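Local structure of cell wall binding protein cwp8 (Peptoclostridium difficile, 5J6Q) at residues A[48-51]-A[55-58]; A[312-317]-A[353-358]; A[395-398]-A[403-406]; A[463-468]-A[506-511]; A[518-523]-A[527-532]. The protein probably attaches to the clostridial cell wall through three CWB2 modules, as a component of the S-layer-associated surface of the bacterium. All blocks are in the same frame, centred on the assembly; numbering follows the deposited sequence.

Interaction 1 of 5, residues A[48-51]-A[55-58]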
# COMPACT_ATOMS: atom_id res chain seq x y z
N VAL A 48 8.91 -30.85 19.13
CA VAL A 48 8.73 -31.73 20.26
C VAL A 48 7.48 -32.59 19.90
O VAL A 48 6.44 -32.01 19.54
CB VAL A 48 8.51 -30.98 21.59
CG1 VAL A 48 8.20 -32.00 22.70
CG2 VAL A 48 9.81 -30.18 21.96
N ASN A 49 7.61 -33.90 19.98
CA ASN A 49 6.47 -34.82 19.74
C ASN A 49 5.14 -34.33 20.38
O ASN A 49 5.12 -33.99 21.54
CB ASN A 49 6.80 -36.18 20.26
CG ASN A 49 5.61 -37.13 19.98
OD1 ASN A 49 5.40 -37.55 18.82
ND2 ASN A 49 4.80 -37.50 21.01
N LEU A 50 4.09 -34.26 19.63
CA LEU A 50 2.80 -33.79 20.16
C LEU A 50 2.09 -34.89 21.00
O LEU A 50 1.72 -35.91 20.45
CB LEU A 50 1.89 -33.33 19.02
CG LEU A 50 0.65 -32.52 19.48
CD1 LEU A 50 0.98 -31.38 20.49
CD2 LEU A 50 0.13 -31.85 18.20
N THR A 51 1.90 -34.68 22.29
CA THR A 51 1.26 -35.68 23.14
C THR A 51 -0.26 -35.80 22.62
O THR A 51 -0.67 -36.92 22.42
CB THR A 51 1.23 -35.27 24.60
OG1 THR A 51 2.58 -35.00 25.03
CG2 THR A 51 0.58 -36.44 25.47
N GLN A 55 -2.56 -30.52 23.85
CA GLN A 55 -1.28 -29.84 24.18
C GLN A 55 -1.03 -28.83 23.00
O GLN A 55 -0.43 -27.82 23.21
CB GLN A 55 -0.17 -30.90 24.24
CG GLN A 55 1.29 -30.25 24.45
CD GLN A 55 2.27 -31.38 24.43
OE1 GLN A 55 2.54 -32.07 23.37
NE2 GLN A 55 2.61 -31.79 25.57
N LEU A 56 -1.59 -29.10 21.75
CA LEU A 56 -1.31 -28.19 20.62
C LEU A 56 -1.97 -26.88 20.98
O LEU A 56 -1.35 -25.78 21.07
CB LEU A 56 -1.84 -28.77 19.24
CG LEU A 56 -1.74 -27.74 18.03
CD1 LEU A 56 -0.31 -27.15 17.93
CD2 LEU A 56 -1.98 -28.38 16.70
N GLN A 57 -3.31 -27.03 21.23
CA GLN A 57 -4.16 -25.95 21.70
C GLN A 57 -3.51 -25.13 22.85
O GLN A 57 -3.52 -23.88 22.79
CB GLN A 57 -5.47 -26.52 22.28
CG GLN A 57 -6.45 -25.43 22.66
CD GLN A 57 -7.67 -25.54 21.76
OE1 GLN A 57 -7.87 -24.72 20.87
NE2 GLN A 57 -8.52 -26.57 21.98
N ASN A 58 -3.00 -25.81 23.91
CA ASN A 58 -2.42 -25.05 25.01
C ASN A 58 -1.15 -24.29 24.54
O ASN A 58 -0.85 -23.25 25.13
CB ASN A 58 -1.99 -25.95 26.21
CG ASN A 58 -3.17 -26.62 26.96
OD1 ASN A 58 -2.99 -27.69 27.57
ND2 ASN A 58 -4.34 -26.04 27.02
O HOH W 1 4.40 -30.87 21.56
O HOH W 2 3.16 -34.20 27.28
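The side-chain oxygen of Q55 collects most of the polar contacts here. Its OE1 takes the backbone N-H of T51 over 2.9 Å between T51 N and Q55 OE1, nearly straight at 171°, though the donor stands 41° above the carbonyl plane of the amide. Water 1 bridges Q55 OE1, 2.9 Å away, and V48 O, within donating distance of both, though its protons may be shared with other acceptors. The other end of the amide is held too: Q55 NE2 gives a hydrogen bond to water 2 at 3.0 Å, and that water also lies close to T51 OG1. With bonds at both OE1 and NE2, the rotation of the amide is well defined. Q55 reaches the loop because CG lies anti to its backbone N (chi1 174°) and the chain runs on extended, crossing T51 at about a right angle.

Next to the amide, L50 slides past Q55 in the opposite direction. Its CD1 touches Q55 OE1 at 3.3 Å, and its CD2 lies 3.8 Å from L56 CB. V19 of helix 13-24 and V45 of strand 41-45 close round both leucines, while R39 holds L50 O. The arrangement is a short strand-to-helix connection at the edge of a mixed, largely antiparallel sheet with helices packed on it: strand 48-49 leads through a short loop into helix 53-61.

Interaction 2 of 5, residues A[312-317]-A[353-358]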
# COMPACT_ATOMS: atom_id res chain seq x y z
N GLU A 312 -2.40 29.72 14.50
CA GLU A 312 -2.68 30.91 15.22
C GLU A 312 -4.06 31.36 14.99
O GLU A 312 -4.56 32.23 15.71
CB GLU A 312 -1.63 31.95 14.84
CG GLU A 312 -0.28 31.47 15.35
CD GLU A 312 0.89 32.15 14.70
OE1 GLU A 312 2.03 31.68 14.92
OE2 GLU A 312 0.68 33.15 13.99
N ALA A 313 -4.72 30.74 14.02
CA ALA A 313 -6.08 31.16 13.69
C ALA A 313 -6.77 30.15 12.81
O ALA A 313 -6.19 29.12 12.46
CB ALA A 313 -6.04 32.51 12.97
N ILE A 314 -8.06 30.42 12.48
CA ILE A 314 -8.87 29.55 11.62
C ILE A 314 -9.47 30.51 10.52
O ILE A 314 -9.87 31.63 10.87
CB ILE A 314 -10.05 28.82 12.36
CG1 ILE A 314 -9.56 28.03 13.59
CG2 ILE A 314 -10.84 27.90 11.33
CD1 ILE A 314 -8.87 26.72 13.27
N ILE A 315 -9.41 30.10 9.23
CA ILE A 315 -10.09 30.79 8.19
C ILE A 315 -11.17 29.79 7.86
O ILE A 315 -10.86 28.64 7.53
CB ILE A 315 -9.28 31.13 6.92
CG1 ILE A 315 -7.90 31.73 7.25
CG2 ILE A 315 -10.11 32.16 6.11
CD1 ILE A 315 -8.03 33.20 7.73
N LEU A 316 -12.42 30.21 7.91
CA LEU A 316 -13.56 29.33 7.64
C LEU A 316 -14.37 29.89 6.43
O LEU A 316 -14.80 31.03 6.47
CB LEU A 316 -14.39 29.29 8.89
CG LEU A 316 -15.39 28.17 9.00
CD1 LEU A 316 -14.74 26.83 8.76
CD2 LEU A 316 -15.96 28.22 10.46
N VAL A 317 -14.52 29.11 5.31
CA VAL A 317 -15.25 29.68 4.16
C VAL A 317 -16.43 28.77 3.87
O VAL A 317 -16.51 27.70 4.48
CB VAL A 317 -14.20 29.84 2.98
CG1 VAL A 317 -13.76 28.49 2.46
CG2 VAL A 317 -14.77 30.65 1.83
N ALA A 353 -13.61 19.15 14.95
CA ALA A 353 -12.51 18.38 15.54
C ALA A 353 -11.16 18.90 15.09
O ALA A 353 -10.25 18.90 15.91
CB ALA A 353 -12.66 16.89 15.18
N GLU A 354 -11.00 19.41 13.77
CA GLU A 354 -9.65 19.91 13.32
C GLU A 354 -9.47 21.28 13.91
O GLU A 354 -8.34 21.67 14.23
CB GLU A 354 -9.47 19.95 11.75
CG GLU A 354 -8.16 20.54 11.27
CD GLU A 354 -6.94 19.61 11.49
OE1 GLU A 354 -5.89 19.95 11.02
OE2 GLU A 354 -7.04 18.56 12.17
N ILE A 355 -10.55 22.06 14.04
CA ILE A 355 -10.41 23.36 14.76
C ILE A 355 -9.72 23.17 16.18
O ILE A 355 -8.77 23.86 16.53
CB ILE A 355 -11.77 24.00 15.04
CG1 ILE A 355 -12.49 24.25 13.71
CG2 ILE A 355 -11.57 25.42 15.87
CD1 ILE A 355 -11.81 25.33 12.99
N LEU A 356 -10.20 22.20 16.95
CA LEU A 356 -9.65 21.96 18.29
C LEU A 356 -8.23 21.58 18.25
O LEU A 356 -7.40 22.07 19.00
CB LEU A 356 -10.46 20.86 18.97
CG LEU A 356 -11.93 21.24 19.22
CD1 LEU A 356 -12.61 20.08 20.00
CD2 LEU A 356 -12.07 22.54 20.01
N ARG A 357 -7.90 20.70 17.34
CA ARG A 357 -6.56 20.16 17.21
C ARG A 357 -5.56 21.20 16.89
O ARG A 357 -4.49 21.21 17.54
CB ARG A 357 -6.48 19.07 16.10
CG ARG A 357 -5.17 18.25 16.22
CD ARG A 357 -4.81 17.42 14.96
NE ARG A 357 -4.66 18.25 13.75
CZ ARG A 357 -3.54 18.85 13.39
NH1 ARG A 357 -2.44 18.72 14.12
NH2 ARG A 357 -3.51 19.61 12.28
N VAL A 358 -5.87 22.12 15.91
CA VAL A 358 -4.81 23.07 15.55
C VAL A 358 -4.75 24.27 16.46
O VAL A 358 -3.66 24.83 16.55
CB VAL A 358 -4.92 23.51 14.04
CG1 VAL A 358 -4.87 22.29 13.14
CG2 VAL A 358 -6.21 24.31 13.79
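I314 rises from its strand toward the helix and meets I355 and V358, crossing each of them obliquely. The end of I355 does most of the work. Its CD1 drops in between the two arms of I314, 3.2 Å from I314 CG2 and 3.3 Å from I314 CD1. Both gaps are shorter than usual for methyl carbons, so the pair is packed hard, or a methyl is placed slightly off. The longer arm of I314, with CG1 anti to the carbonyl carbon (chi1 -54°), carries CD1 on to V358, where it lies 3.6 Å from V358 CG2.

Along the helix, E354 and R357 form a salt bridge one turn apart. R357 NE gives a 2.9 Å hydrogen bond to E354 OE2, which lies in the guanidinium plane; the bond is nearly straight at 175°. D308 is a second acidic partner of R357.

The contact is buried. Strand 313-318 lies inside a four-stranded parallel sheet, between strands 339-342 and 367-371, and helix 349-359 covers the face on which I314 stands. L340 of the first neighbouring strand touches I355, I368 of the second touches I314, and S302 of helix 294-305 flanks V358.

Interaction 3 of 5, residues A[395-398]-A[403-406]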
# COMPACT_ATOMS: atom_id res chain seq x y z
N ARG A 395 -16.10 38.30 11.46
CA ARG A 395 -16.51 38.03 10.09
C ARG A 395 -15.91 39.05 9.13
O ARG A 395 -15.86 40.27 9.40
CB ARG A 395 -18.03 37.95 9.95
CG ARG A 395 -18.36 37.17 8.65
CD ARG A 395 -19.83 37.09 8.30
NE ARG A 395 -20.52 36.10 9.13
CZ ARG A 395 -21.19 35.04 8.68
NH1 ARG A 395 -21.83 34.24 9.51
NH2 ARG A 395 -21.21 34.77 7.37
N VAL A 396 -15.40 38.49 8.01
CA VAL A 396 -14.72 39.23 6.94
C VAL A 396 -15.65 39.08 5.77
O VAL A 396 -15.65 38.04 5.08
CB VAL A 396 -13.32 38.60 6.66
CG1 VAL A 396 -12.59 39.37 5.55
CG2 VAL A 396 -12.47 38.59 7.93
N SER A 397 -16.43 40.13 5.53
CA SER A 397 -17.43 40.05 4.48
C SER A 397 -17.98 41.40 4.02
O SER A 397 -17.74 42.46 4.64
CB SER A 397 -18.58 39.20 4.98
OG SER A 397 -19.39 38.78 3.90
N GLY A 398 -18.71 41.33 2.89
CA GLY A 398 -19.32 42.48 2.24
C GLY A 398 -20.60 42.00 1.58
O GLY A 398 -20.97 40.86 1.76
N GLU A 403 -16.91 42.84 -2.89
CA GLU A 403 -16.76 43.54 -1.63
C GLU A 403 -16.04 42.68 -0.61
O GLU A 403 -15.21 43.18 0.14
CB GLU A 403 -18.14 43.95 -1.09
CG GLU A 403 -18.75 45.09 -1.88
CD GLU A 403 -20.14 45.45 -1.41
OE1 GLU A 403 -20.36 45.50 -0.18
OE2 GLU A 403 -21.01 45.66 -2.27
N THR A 404 -16.33 41.38 -0.58
CA THR A 404 -15.64 40.53 0.35
C THR A 404 -14.14 40.54 0.06
O THR A 404 -13.36 40.63 1.00
CB THR A 404 -16.28 39.18 0.30
OG1 THR A 404 -17.63 39.37 0.78
CG2 THR A 404 -15.50 38.12 1.14
N SER A 405 -13.73 40.56 -1.22
CA SER A 405 -12.31 40.50 -1.49
C SER A 405 -11.64 41.72 -0.95
O SER A 405 -10.57 41.59 -0.36
CB SER A 405 -12.03 40.28 -2.98
OG SER A 405 -12.15 41.42 -3.82
N LEU A 406 -12.25 42.93 -1.09
CA LEU A 406 -11.60 44.13 -0.50
C LEU A 406 -11.51 43.99 1.07
O LEU A 406 -10.53 44.39 1.67
CB LEU A 406 -12.40 45.39 -0.90
CG LEU A 406 -12.60 45.50 -2.41
CD1 LEU A 406 -13.85 46.35 -2.74
CD2 LEU A 406 -11.37 46.11 -3.03
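The carboxylate of E403 and the carbonyl group of G398 are the flat groups that meet across this turn. G398 lies over one face of the carboxylate at its OE1 end, and OE1 in turn meets the glycine carbonyl group at its edge, E403 OE1 lying 3.9 Å from G398 C; the two planes are steeply inclined, roughly 80° apart. That same OE1 accepts a hydrogen bond from the backbone N of E399. The N-H of G398 turns to T404: G398 N donates to T404 OG1 over 3.1 Å, but the bond is weak, bent to 129°. T404 OG1 has a stronger partner in the carbonyl oxygen of D400, the residue just before the helix. With chi1 at -64° the hydroxyl lies beside the backbone N of T404, which brings it to both groups.

This is the link from strand 392-396 into helix 401-410 in a CWB2 module, and a glycine with an arginine three residues on recurs at the corresponding links of the other CWB2 ranges. The chain comes very close to the helix here, S397 CA and T404 CA being 4.5 Å apart. G398 CA rests 3.8 Å from E403 CB, backbone against side chain.

The methyl of T404 turns to the preceding strand residue, T404 CG2 lying 3.9 Å from V396 O, and reaches V371 of strand 367-371. S397 OG lies 3.6 Å from T404 OG1 and makes a weak bond to G398 O.

Interaction 4 of 5, residues A[463-468]-A[506-511]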
# COMPACT_ATOMS: atom_id res chain seq x y z
N GLU A 463 2.44 47.70 -7.46
CA GLU A 463 2.54 47.01 -8.75
C GLU A 463 1.46 45.91 -8.84
O GLU A 463 1.36 45.06 -7.97
CB GLU A 463 3.94 46.41 -8.92
CG GLU A 463 5.02 47.47 -8.90
CD GLU A 463 6.34 46.96 -9.44
OE1 GLU A 463 6.33 46.06 -10.30
OE2 GLU A 463 7.39 47.46 -8.98
N LEU A 464 0.68 45.94 -9.93
CA LEU A 464 -0.44 45.06 -10.15
C LEU A 464 -0.26 44.07 -11.32
O LEU A 464 0.49 44.31 -12.26
CB LEU A 464 -1.68 45.96 -10.38
CG LEU A 464 -1.90 47.01 -9.28
CD1 LEU A 464 -2.76 48.20 -9.76
CD2 LEU A 464 -2.55 46.32 -8.10
N GLU A 465 -0.97 42.95 -11.24
CA GLU A 465 -0.93 41.92 -12.29
C GLU A 465 -2.35 41.43 -12.47
O GLU A 465 -3.08 41.27 -11.49
CB GLU A 465 0.03 40.77 -11.90
CG GLU A 465 0.11 39.66 -12.95
CD GLU A 465 1.43 39.65 -13.73
OE1 GLU A 465 1.36 39.73 -14.97
OE2 GLU A 465 2.52 39.56 -13.13
N ILE A 466 -2.77 41.25 -13.72
CA ILE A 466 -4.11 40.77 -14.01
C ILE A 466 -4.06 39.30 -14.42
O ILE A 466 -3.15 38.92 -15.15
CB ILE A 466 -4.74 41.61 -15.13
CG1 ILE A 466 -4.54 43.11 -14.84
CG2 ILE A 466 -6.22 41.27 -15.21
CD1 ILE A 466 -5.28 44.04 -15.80
N VAL A 467 -5.04 38.50 -13.96
CA VAL A 467 -5.11 37.06 -14.25
C VAL A 467 -6.51 36.81 -14.82
O VAL A 467 -7.50 36.89 -14.11
CB VAL A 467 -4.79 36.15 -13.01
CG1 VAL A 467 -4.88 34.66 -13.40
CG2 VAL A 467 -3.39 36.43 -12.48
N GLY A 468 -6.59 36.49 -16.12
CA GLY A 468 -7.88 36.29 -16.77
C GLY A 468 -7.85 37.09 -18.09
O GLY A 468 -7.09 38.05 -18.23
N ILE A 506 2.65 29.20 -14.05
CA ILE A 506 3.78 28.34 -13.74
C ILE A 506 5.02 28.84 -14.53
O ILE A 506 6.12 28.94 -13.96
CB ILE A 506 3.49 26.84 -14.03
CG1 ILE A 506 2.50 26.18 -13.01
CG2 ILE A 506 4.86 26.12 -13.94
CD1 ILE A 506 1.62 24.98 -13.63
N ASN A 507 4.84 29.22 -15.83
CA ASN A 507 6.04 29.63 -16.61
C ASN A 507 6.64 30.92 -16.05
O ASN A 507 7.84 31.12 -16.07
CB ASN A 507 5.64 29.88 -18.03
CG ASN A 507 6.75 30.23 -19.04
OD1 ASN A 507 7.77 29.54 -19.21
ND2 ASN A 507 6.57 31.26 -19.82
N LYS A 508 5.81 31.77 -15.56
CA LYS A 508 6.30 33.03 -15.09
C LYS A 508 6.89 33.03 -13.70
O LYS A 508 7.92 33.66 -13.49
CB LYS A 508 5.18 34.07 -15.11
CG LYS A 508 5.73 35.44 -14.64
CD LYS A 508 4.64 36.62 -14.85
CE LYS A 508 5.22 37.88 -14.23
NZ LYS A 508 5.19 39.00 -15.18
N TYR A 509 6.32 32.30 -12.78
CA TYR A 509 6.84 32.42 -11.46
C TYR A 509 7.58 31.27 -10.83
O TYR A 509 8.01 31.50 -9.69
CB TYR A 509 5.64 32.62 -10.54
CG TYR A 509 4.91 33.92 -10.81
CD1 TYR A 509 3.60 33.92 -11.27
CD2 TYR A 509 5.50 35.15 -10.55
CE1 TYR A 509 2.88 35.10 -11.44
CE2 TYR A 509 4.79 36.35 -10.69
CZ TYR A 509 3.49 36.31 -11.13
OH TYR A 509 2.77 37.46 -11.23
N TYR A 510 7.73 30.09 -11.49
CA TYR A 510 8.21 29.01 -10.67
C TYR A 510 9.46 28.36 -11.11
O TYR A 510 9.71 27.24 -10.67
CB TYR A 510 7.08 27.96 -10.54
CG TYR A 510 6.01 28.47 -9.58
CD1 TYR A 510 4.82 28.99 -10.05
CD2 TYR A 510 6.21 28.41 -8.21
CE1 TYR A 510 3.85 29.46 -9.16
CE2 TYR A 510 5.27 28.88 -7.32
CZ TYR A 510 4.06 29.41 -7.81
OH TYR A 510 3.12 29.87 -6.93
N ALA A 511 10.30 29.05 -11.94
CA ALA A 511 11.55 28.49 -12.34
C ALA A 511 12.30 28.08 -11.03
O ALA A 511 12.25 28.82 -10.03
CB ALA A 511 12.37 29.56 -13.14
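E465 points from its strand across to the helix carrying K508 and Y509. Strand 463-467 belongs to a four-stranded parallel sheet, and helix 498-509 follows the last strand of that sheet in the chain and meets strand 463-467; the two segments fall in successive CWB2 sequence ranges.

From CB, the chain of E465 starts with CG anti to the backbone N (chi1 180°), which sends it out toward the helix. CG comes within 3.9 Å of Y509 OH. There the chain bends, chi2 being 107°, and CD lies 3.6 Å from the same hydroxyl. OE2 is the atom that carries the contact. It is 2.8 Å from Y509 OH, a weak hydrogen bond whose proton has another acceptor in reach, and it also touches K508 CE at 3.4 Å. The charged end of K508 makes a long salt bridge, K508 NZ standing 3.4 Å from E465 OE2; E491 is the stronger partner of that amine. The other oxygen, E465 OE1, stays further off, 3.9 Å from K508 NZ.

A lysine amine, at long range, and a phenol hydroxyl thus approach one oxygen of a buried carboxylate, and they probably favour its charged form. F420 of strand 418-423 touches both E465 and Y509. The planes of the carboxylate and the phenol ring are 89° apart, while K508 CG lies 4.0 Å above the centre of the Y509 ring.

Interaction 5 of 5, residues A[518-523]-A[527-532]. With SO4 (sulfate ion), chain C; SO4 (sulfate ion), chain D.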
# COMPACT_ATOMS: atom_id res chain seq x y z
N VAL A 518 -0.54 19.15 -7.22
CA VAL A 518 -1.52 19.06 -8.40
C VAL A 518 -2.94 18.93 -7.82
O VAL A 518 -3.10 18.23 -6.81
CB VAL A 518 -1.08 17.87 -9.32
CG1 VAL A 518 -0.92 16.56 -8.57
CG2 VAL A 518 -2.06 17.66 -10.46
N ALA A 519 -3.96 19.58 -8.44
CA ALA A 519 -5.29 19.50 -7.89
C ALA A 519 -6.34 19.56 -9.01
O ALA A 519 -6.02 20.01 -10.09
CB ALA A 519 -5.47 20.70 -6.96
N LYS A 520 -7.58 19.19 -8.75
CA LYS A 520 -8.57 19.18 -9.93
C LYS A 520 -8.80 20.46 -10.43
O LYS A 520 -8.84 21.41 -9.66
CB LYS A 520 -9.86 18.56 -9.40
CG LYS A 520 -9.56 17.09 -9.21
CD LYS A 520 -10.87 16.31 -8.88
CE LYS A 520 -11.18 16.40 -7.45
NZ LYS A 520 -12.55 15.97 -7.28
N ASP A 521 -8.95 20.60 -11.72
CA ASP A 521 -9.19 21.92 -12.32
C ASP A 521 -10.69 22.38 -12.49
O ASP A 521 -10.95 23.47 -12.95
CB ASP A 521 -8.55 21.86 -13.72
CG ASP A 521 -9.15 20.69 -14.60
OD1 ASP A 521 -10.16 20.08 -14.18
OD2 ASP A 521 -8.62 20.42 -15.68
N GLY A 522 -11.66 21.53 -12.19
CA GLY A 522 -13.05 22.00 -12.24
C GLY A 522 -13.78 21.56 -13.51
O GLY A 522 -14.96 21.81 -13.64
N TYR A 523 -13.09 20.85 -14.42
CA TYR A 523 -13.58 20.37 -15.71
C TYR A 523 -14.45 19.10 -15.45
O TYR A 523 -15.26 18.78 -16.27
CB TYR A 523 -12.39 20.06 -16.65
CG TYR A 523 -11.87 21.21 -17.50
CD1 TYR A 523 -10.52 21.29 -17.86
CD2 TYR A 523 -12.73 22.19 -17.98
CE1 TYR A 523 -10.03 22.32 -18.65
CE2 TYR A 523 -12.26 23.23 -18.79
CZ TYR A 523 -10.91 23.29 -19.12
OH TYR A 523 -10.46 24.35 -19.87
N ASN A 527 -16.87 24.00 -11.25
CA ASN A 527 -15.97 24.88 -10.48
C ASN A 527 -15.93 24.64 -8.94
O ASN A 527 -14.86 24.88 -8.30
CB ASN A 527 -16.27 26.32 -10.84
CG ASN A 527 -15.76 26.66 -12.27
OD1 ASN A 527 -15.21 25.80 -12.99
ND2 ASN A 527 -15.86 27.90 -12.74
N GLY A 528 -17.02 24.15 -8.36
CA GLY A 528 -16.98 23.79 -6.96
C GLY A 528 -15.82 22.84 -6.67
O GLY A 528 -15.32 22.82 -5.53
N GLN A 529 -15.32 22.06 -7.71
CA GLN A 529 -14.22 21.12 -7.45
C GLN A 529 -12.84 21.84 -7.28
O GLN A 529 -11.83 21.21 -7.01
CB GLN A 529 -14.15 20.06 -8.58
CG GLN A 529 -15.36 19.10 -8.50
CD GLN A 529 -15.42 18.36 -7.21
OE1 GLN A 529 -14.51 17.69 -6.80
NE2 GLN A 529 -16.58 18.42 -6.58
N LEU A 530 -12.82 23.14 -7.47
CA LEU A 530 -11.61 23.93 -7.27
C LEU A 530 -11.36 24.10 -5.79
O LEU A 530 -10.30 24.66 -5.39
CB LEU A 530 -11.75 25.30 -7.95
CG LEU A 530 -11.59 25.17 -9.52
CD1 LEU A 530 -11.95 26.60 -10.01
CD2 LEU A 530 -10.12 24.86 -9.98
N VAL A 531 -12.27 23.59 -4.94
CA VAL A 531 -12.06 23.80 -3.50
C VAL A 531 -10.78 23.15 -2.99
O VAL A 531 -10.14 23.68 -2.09
CB VAL A 531 -13.29 23.26 -2.72
CG1 VAL A 531 -13.44 21.75 -3.02
CG2 VAL A 531 -13.10 23.50 -1.20
N ASP A 532 -10.38 22.00 -3.57
CA ASP A 532 -9.15 21.36 -3.10
C ASP A 532 -7.91 22.30 -3.33
O ASP A 532 -7.03 22.45 -2.48
CB ASP A 532 -8.96 20.00 -3.81
CG ASP A 532 -9.94 18.92 -3.31
OD1 ASP A 532 -10.61 19.14 -2.25
OD2 ASP A 532 -10.03 17.89 -3.93
S SO4 C . -12.33 27.37 -19.63
O1 SO4 C . -12.25 26.34 -20.60
O2 SO4 C . -12.39 28.57 -20.26
O3 SO4 C . -11.16 27.32 -18.69
O4 SO4 C . -13.56 27.18 -18.87
S SO4 D . -16.85 16.48 -2.61
O1 SO4 D . -17.48 17.18 -3.77
O2 SO4 D . -17.38 15.24 -2.43
O3 SO4 D . -17.04 17.18 -1.42
O4 SO4 D . -15.35 16.34 -2.87
O HOH W 3 -9.30 21.68 -6.76
O HOH W 4 -8.19 17.62 -6.37
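The chain doubles back between G522 and N527, whose CA atoms are 4.5 Å apart, with G522 at a positive phi of 102°. Across the turn K520 and Q529 lie side by side and point the same way. K520 NZ gives a short hydrogen bond of 2.7 Å to Q529 OE1, from a position tilted 19° out of the carbonyl plane. A bend at chi3 (-83°) swings the lysine end over to the amide. D532 is near, K520 NZ and D532 OD2 being 4.6 Å apart, and the opposite charges probably attract. The far side of the amide is used too: Q529 NE2 donates to O1 of the chain D sulfate at 3.2 Å, an ion also held by R294.

Two waters bridge the segments. Water 3 joins backbone to backbone, donating to K520 O and Q529 O, and water 4 accepts from K520 N and donates to D532 OD2. Beside the turn L530 packs in, its CD2 3.4 Å from D521 O. D521 forms an Asx turn, OD1 accepting from Y523 N at 3.0 Å, and it also bonds to T551. The ring of Y523 stands beyond the turn, and Y523 OH donates over 2.8 Å to O1 of the chain C sulfate, which lies at the ring edge near its plane; this ion is also bound by the backbone N of R498. Both sulfates probably come from the crystallisation liquor. The turn lies where strand 516-519 of a parallel sheet leads into helix 531-542, the first half of a beta-alpha-beta unit completed by strand 547-549.

Overall arrangement
From the N terminus the contacts come one after another, none nesting or crossing. Interaction 1 closes a short loop between an edge strand and a helix in the N-terminal mixed-sheet region, about 58 to 76 Å from the others between centres. The remaining four gather in the CWB2 part, about 20 to 30 Å apart between centres. Interaction 2 closes a long loop, strand to helix, and shares its parallel sheet with interaction 3, a tight turn out of strand 392-396. Interaction 4 is again long-range and joins two CWB2 ranges. Its helix 498-509 leads directly to strand 516-519, where interaction 5 closes the last short turn.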